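Local structure of enolase from the environmental genome shotgun sequencing of the Sargasso Sea (2QGY) at residues S293-M307 and N323-S337. The protein is of unknown function but, as a member of the enolase superfamily that binds magnesium, probably abstracts a proton alpha to a substrate carboxylate. Numbering follows the deposited sequence.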
loop_
_atom_site.group_PDB
_atom_site.type_symbol
_atom_site.label_atom_id
_atom_site.label_comp_id
_atom_site.label_asym_id
_atom_site.label_seq_id
_atom_site.Cartn_x
_atom_site.Cartn_y
_atom_site.Cartn_z
ATOM N N SER A 293 16.707 -5.205 16.950
ATOM C CA SER A 293 17.925 -5.584 17.665
ATOM C C SER A 293 17.664 -5.754 19.171
ATOM O O SER A 293 18.094 -6.752 19.775
ATOM C CB SER A 293 19.044 -4.575 17.410
ATOM O OG SER A 293 20.263 -4.979 18.038
ATOM N N ASN A 294 16.946 -4.793 19.748
ATOM C CA ASN A 294 16.606 -4.785 21.178
ATOM C C ASN A 294 15.713 -5.946 21.557
ATOM O O ASN A 294 15.592 -6.312 22.735
ATOM C CB ASN A 294 15.937 -3.466 21.540
ATOM C CG ASN A 294 16.881 -2.300 21.394
ATOM O OD1 ASN A 294 18.091 -2.496 21.439
ATOM N ND2 ASN A 294 16.343 -1.084 21.188
ATOM N N ASN A 295 15.115 -6.548 20.535
ATOM C CA ASN A 295 14.219 -7.669 20.710
ATOM C C ASN A 295 14.726 -8.984 20.148
ATOM O O ASN A 295 13.948 -9.925 19.981
ATOM C CB ASN A 295 12.845 -7.283 20.157
ATOM C CG ASN A 295 12.161 -6.263 21.027
ATOM O OD1 ASN A 295 11.536 -6.620 22.010
ATOM N ND2 ASN A 295 12.310 -4.973 20.696
ATOM N N GLY A 296 16.030 -9.056 19.872
ATOM C CA GLY A 296 16.654 -10.286 19.411
ATOM C C GLY A 296 16.337 -10.703 17.984
ATOM O O GLY A 296 16.535 -11.861 17.625
ATOM N N ILE A 297 15.880 -9.744 17.175
ATOM C CA ILE A 297 15.463 -10.002 15.787
ATOM C C ILE A 297 16.510 -9.394 14.840
ATOM O O ILE A 297 17.028 -8.306 15.098
ATOM C CB ILE A 297 14.057 -9.385 15.549
ATOM C CG1 ILE A 297 13.019 -10.168 16.379
ATOM C CG2 ILE A 297 13.721 -9.323 14.020
ATOM C CD1 ILE A 297 11.633 -9.561 16.442
ATOM N N PHE A 298 16.854 -10.118 13.782
ATOM C CA PHE A 298 17.833 -9.642 12.807
ATOM C C PHE A 298 17.134 -9.085 11.575
ATOM O O PHE A 298 15.965 -9.341 11.359
ATOM C CB PHE A 298 18.755 -10.779 12.408
ATOM C CG PHE A 298 19.677 -11.204 13.522
ATOM C CD1 PHE A 298 20.995 -10.777 13.544
ATOM C CD2 PHE A 298 19.198 -11.998 14.570
ATOM C CE1 PHE A 298 21.840 -11.145 14.588
ATOM C CE2 PHE A 298 20.036 -12.378 15.625
ATOM C CZ PHE A 298 21.358 -11.941 15.630
ATOM N N ILE A 299 17.885 -8.331 10.788
ATOM C CA ILE A 299 17.385 -7.716 9.558
ATOM C C ILE A 299 18.184 -8.217 8.355
ATOM O O ILE A 299 19.402 -8.130 8.323
ATOM C CB ILE A 299 17.522 -6.177 9.614
ATOM C CG1 ILE A 299 16.780 -5.591 10.837
ATOM C CG2 ILE A 299 16.986 -5.535 8.315
ATOM C CD1 ILE A 299 15.232 -5.822 10.843
ATOM N N SER A 300 17.487 -8.737 7.360
ATOM C CA SER A 300 18.136 -9.175 6.134
ATOM C C SER A 300 17.383 -8.457 5.042
ATOM O O SER A 300 16.355 -8.913 4.618
ATOM C CB SER A 300 17.928 -10.680 5.950
ATOM O OG SER A 300 18.463 -11.114 4.698
ATOM N N PRO A 301 17.866 -7.293 4.599
ATOM C CA PRO A 301 17.063 -6.612 3.585
ATOM C C PRO A 301 16.821 -7.429 2.315
ATOM O O PRO A 301 17.717 -8.161 1.830
ATOM C CB PRO A 301 17.886 -5.351 3.274
ATOM C CG PRO A 301 18.710 -5.138 4.533
ATOM C CD PRO A 301 19.102 -6.561 4.926
ATOM N N HIS A 302 15.610 -7.305 1.782
ATOM C CA HIS A 302 15.241 -7.979 0.567
ATOM C C HIS A 302 15.767 -7.034 -0.513
ATOM O O HIS A 302 15.832 -5.833 -0.301
ATOM C CB HIS A 302 13.708 -8.086 0.554
ATOM C CG HIS A 302 13.097 -8.596 -0.726
ATOM N ND1 HIS A 302 12.640 -7.746 -1.709
ATOM C CD2 HIS A 302 12.725 -9.842 -1.111
ATOM C CE1 HIS A 302 12.064 -8.445 -2.673
ATOM N NE2 HIS A 302 12.113 -9.725 -2.344
ATOM N N CYS A 303 16.201 -7.575 -1.636
ATOM C CA CYS A 303 16.748 -6.713 -2.692
ATOM C C CYS A 303 16.465 -7.287 -4.076
ATOM O O CYS A 303 17.379 -7.665 -4.824
ATOM C CB CYS A 303 18.258 -6.448 -2.485
ATOM S SG CYS A 303 18.830 -5.066 -3.584
ATOM N N TRP A 304 15.187 -7.387 -4.425
ATOM C CA TRP A 304 14.837 -7.783 -5.772
ATOM C C TRP A 304 14.722 -6.484 -6.581
ATOM O O TRP A 304 13.637 -5.948 -6.834
ATOM C CB TRP A 304 13.574 -8.655 -5.807
ATOM C CG TRP A 304 13.281 -9.217 -7.172
ATOM C CD1 TRP A 304 14.175 -9.691 -8.081
ATOM C CD2 TRP A 304 11.999 -9.292 -7.795
ATOM N NE1 TRP A 304 13.528 -10.085 -9.236
ATOM C CE2 TRP A 304 12.188 -9.871 -9.076
ATOM C CE3 TRP A 304 10.706 -8.947 -7.386
ATOM C CZ2 TRP A 304 11.124 -10.109 -9.958
ATOM C CZ3 TRP A 304 9.635 -9.195 -8.265
ATOM C CH2 TRP A 304 9.864 -9.756 -9.539
ATOM N N ASN A 305 15.887 -5.983 -6.964
ATOM C CA ASN A 305 16.065 -4.636 -7.546
ATOM C C ASN A 305 17.308 -4.758 -8.419
ATOM O O ASN A 305 17.890 -5.858 -8.552
ATOM C CB ASN A 305 16.385 -3.619 -6.448
ATOM C CG ASN A 305 15.226 -3.391 -5.472
ATOM O OD1 ASN A 305 14.136 -2.977 -5.865
ATOM N ND2 ASN A 305 15.483 -3.598 -4.205
ATOM N N SER A 306 17.747 -3.651 -9.015
ATOM C CA SER A 306 19.055 -3.711 -9.710
ATOM C C SER A 306 20.172 -3.947 -8.718
ATOM O O SER A 306 20.031 -3.669 -7.539
ATOM C CB SER A 306 19.346 -2.440 -10.471
ATOM O OG SER A 306 20.055 -1.510 -9.656
ATOM N N MET A 307 21.301 -4.447 -9.211
ATOM C CA MET A 307 22.459 -4.624 -8.342
ATOM C C MET A 307 23.347 -3.375 -8.363
ATOM O O MET A 307 24.540 -3.443 -8.019
ATOM C CB MET A 307 23.252 -5.921 -8.677
ATOM C CG MET A 307 22.536 -7.286 -8.364
ATOM S SD MET A 307 22.276 -7.550 -6.591
ATOM C CE MET A 307 20.546 -7.079 -6.435
ATOM N N ASN A 323 22.766 -5.839 13.980
ATOM C CA ASN A 323 21.905 -7.036 13.819
ATOM C C ASN A 323 21.528 -7.348 12.362
ATOM O O ASN A 323 20.405 -7.752 12.071
ATOM C CB ASN A 323 20.629 -6.924 14.657
ATOM C CG ASN A 323 19.725 -5.816 14.187
ATOM O OD1 ASN A 323 20.200 -4.769 13.749
ATOM N ND2 ASN A 323 18.407 -6.022 14.299
ATOM N N SER A 324 22.462 -7.126 11.442
ATOM C CA SER A 324 22.259 -7.511 10.061
ATOM C C SER A 324 22.391 -9.026 9.918
ATOM O O SER A 324 23.259 -9.649 10.563
ATOM C CB SER A 324 23.302 -6.829 9.183
ATOM O OG SER A 324 24.588 -7.332 9.485
ATOM N N GLU A 325 21.535 -9.616 9.092
ATOM C CA GLU A 325 21.760 -10.974 8.642
ATOM C C GLU A 325 22.395 -10.844 7.264
ATOM O O GLU A 325 22.672 -9.731 6.822
ATOM C CB GLU A 325 20.448 -11.773 8.559
ATOM C CG GLU A 325 20.308 -12.802 9.641
ATOM C CD GLU A 325 21.278 -13.974 9.491
ATOM O OE1 GLU A 325 21.205 -14.891 10.325
ATOM O OE2 GLU A 325 22.100 -14.003 8.548
ATOM N N LYS A 326 22.597 -11.965 6.590
ATOM C CA LYS A 326 23.171 -11.951 5.252
ATOM C C LYS A 326 22.272 -11.175 4.279
ATOM O O LYS A 326 21.045 -11.264 4.360
ATOM C CB LYS A 326 23.402 -13.373 4.784
ATOM C CG LYS A 326 24.527 -14.064 5.586
ATOM C CD LYS A 326 24.600 -15.503 5.198
ATOM C CE LYS A 326 23.962 -16.359 6.283
ATOM N NZ LYS A 326 24.621 -16.081 7.622
ATOM N N ALA A 327 22.914 -10.375 3.422
ATOM C CA ALA A 327 22.249 -9.476 2.486
ATOM C C ALA A 327 22.002 -10.142 1.150
ATOM O O ALA A 327 22.858 -10.873 0.658
ATOM C CB ALA A 327 23.104 -8.206 2.302
ATOM N N GLU A 328 20.835 -9.878 0.547
ATOM C CA GLU A 328 20.399 -10.624 -0.621
ATOM C C GLU A 328 21.021 -10.112 -1.937
ATOM O O GLU A 328 20.989 -8.892 -2.221
ATOM C CB GLU A 328 18.868 -10.520 -0.759
ATOM C CG GLU A 328 18.354 -11.306 -1.943
ATOM C CD GLU A 328 16.831 -11.396 -1.979
ATOM O OE1 GLU A 328 16.180 -10.424 -1.544
ATOM O OE2 GLU A 328 16.300 -12.444 -2.407
ATOM N N ILE A 329 21.590 -11.016 -2.717
ATOM C CA ILE A 329 22.044 -10.684 -4.085
ATOM C C ILE A 329 21.408 -11.622 -5.109
ATOM O O ILE A 329 21.109 -12.764 -4.800
ATOM C CB ILE A 329 23.592 -10.696 -4.238
ATOM C CG1 ILE A 329 24.140 -12.092 -4.058
ATOM C CG2 ILE A 329 24.283 -9.707 -3.263
ATOM C CD1 ILE A 329 25.259 -12.413 -5.022
ATOM N N PHE A 330 21.169 -11.104 -6.311
ATOM C CA PHE A 330 20.735 -11.896 -7.450
ATOM C C PHE A 330 21.942 -11.953 -8.365
ATOM O O PHE A 330 22.252 -10.969 -9.025
ATOM C CB PHE A 330 19.551 -11.236 -8.169
ATOM C CG PHE A 330 18.252 -11.478 -7.500
ATOM C CD1 PHE A 330 17.361 -12.426 -7.990
ATOM C CD2 PHE A 330 17.916 -10.771 -6.348
ATOM C CE1 PHE A 330 16.151 -12.648 -7.341
ATOM C CE2 PHE A 330 16.699 -10.991 -5.682
ATOM C CZ PHE A 330 15.818 -11.943 -6.185
ATOM N N PRO A 331 22.682 -13.070 -8.320
ATOM C CA PRO A 331 23.914 -13.110 -9.093
ATOM C C PRO A 331 23.672 -12.831 -10.578
ATOM O O PRO A 331 24.503 -12.169 -11.192
ATOM C CB PRO A 331 24.430 -14.534 -8.874
ATOM C CG PRO A 331 23.925 -14.894 -7.508
ATOM C CD PRO A 331 22.474 -14.315 -7.557
ATOM N N ASP A 332 22.531 -13.263 -11.117
ATOM C CA ASP A 332 22.247 -13.095 -12.555
ATOM C C ASP A 332 21.971 -11.649 -12.957
ATOM O O ASP A 332 21.934 -11.332 -14.138
ATOM C CB ASP A 332 21.143 -14.028 -13.046
ATOM C CG ASP A 332 19.842 -13.901 -12.236
ATOM O OD1 ASP A 332 19.887 -14.016 -10.988
ATOM O OD2 ASP A 332 18.784 -13.719 -12.862
ATOM N N TYR A 333 21.746 -10.785 -11.976
ATOM C CA TYR A 333 21.572 -9.355 -12.216
ATOM C C TYR A 333 22.894 -8.581 -12.157
ATOM O O TYR A 333 22.943 -7.354 -12.434
ATOM C CB TYR A 333 20.627 -8.783 -11.155
ATOM C CG TYR A 333 19.141 -9.100 -11.360
ATOM C CD1 TYR A 333 18.705 -10.082 -12.266
ATOM C CD2 TYR A 333 18.168 -8.403 -10.636
ATOM C CE1 TYR A 333 17.318 -10.351 -12.447
ATOM C CE2 TYR A 333 16.807 -8.666 -10.802
ATOM C CZ TYR A 333 16.388 -9.617 -11.703
ATOM O OH TYR A 333 15.027 -9.843 -11.864
ATOM N N ILE A 334 23.978 -9.261 -11.766
ATOM C CA ILE A 334 25.237 -8.536 -11.591
ATOM C C ILE A 334 25.812 -8.007 -12.916
ATOM O O ILE A 334 26.086 -6.818 -13.031
ATOM C CB ILE A 334 26.296 -9.358 -10.843
ATOM C CG1 ILE A 334 25.833 -9.667 -9.395
ATOM C CG2 ILE A 334 27.633 -8.627 -10.858
ATOM C CD1 ILE A 334 26.015 -8.504 -8.395
ATOM N N ASN A 335 26.004 -8.869 -13.906
ATOM C CA ASN A 335 26.613 -8.363 -15.144
ATOM C C ASN A 335 25.633 -7.521 -15.946
ATOM O O ASN A 335 26.044 -6.581 -16.639
ATOM C CB ASN A 335 27.178 -9.484 -15.994
ATOM C CG ASN A 335 28.345 -10.181 -15.325
ATOM O OD1 ASN A 335 29.177 -9.555 -14.656
ATOM N ND2 ASN A 335 28.416 -11.486 -15.505
ATOM N N PHE A 336 24.334 -7.814 -15.829
ATOM C CA PHE A 336 23.365 -6.905 -16.405
ATOM C C PHE A 336 23.564 -5.474 -15.868
ATOM O O PHE A 336 23.546 -4.496 -16.623
ATOM C CB PHE A 336 21.919 -7.317 -16.143
ATOM C CG PHE A 336 20.948 -6.338 -16.710
ATOM C CD1 PHE A 336 20.706 -6.320 -18.084
ATOM C CD2 PHE A 336 20.330 -5.387 -15.898
ATOM C CE1 PHE A 336 19.859 -5.408 -18.627
ATOM C CE2 PHE A 336 19.473 -4.453 -16.443
ATOM C CZ PHE A 336 19.235 -4.455 -17.815
ATOM N N SER A 337 23.676 -5.358 -14.550
ATOM C CA SER A 337 23.794 -4.055 -13.904
ATOM C C SER A 337 25.132 -3.419 -14.288
ATOM O O SER A 337 25.245 -2.190 -14.419
ATOM C CB SER A 337 23.686 -4.203 -12.392
ATOM O OG SER A 337 22.426 -4.746 -12.021
#
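W304 and F330 meet obliquely: W304 CD1 lies 3.4 Å from F330 CZ, over one face of the phenyl ring but offset toward its rim, and the planes differ by 36°. Y333 completes the aromatic cluster rim to rim with the five-membered ring of W304. Its OH accepts from W304 NE1 at 3.0 Å, a bent bond tilted from the indole plane, while N305 O sits in plane at the tyrosine's edge. Beyond, M307 lays CG against Y333 CB and I334 CD1, and the bends beyond it bring SD toward the backbone at I329 and F330; S337 OG accepts from M307 N while donating to Y333 O. On strand 327-329, E328 is extended, with CG anti to the backbone N (chi1 -179°); this carries OE1 to C303 N (2.9 Å), met on the anti side, 25° out of the carboxylate plane. OE2 forms a salt bridge with K169 and a hydrogen bond with T141. S300 OG donates to K326 O at 2.6 Å. I299 N to N323 O and E325 N to I299 O frame a single parallel bridge between I299 and S324. With H302 ND1 hydrogen-bonded to D275 and the H302 side chain about 4 Å from the bound magnesium ion, the contact joins the last two strands of an enolase-superfamily barrel beside its metal site.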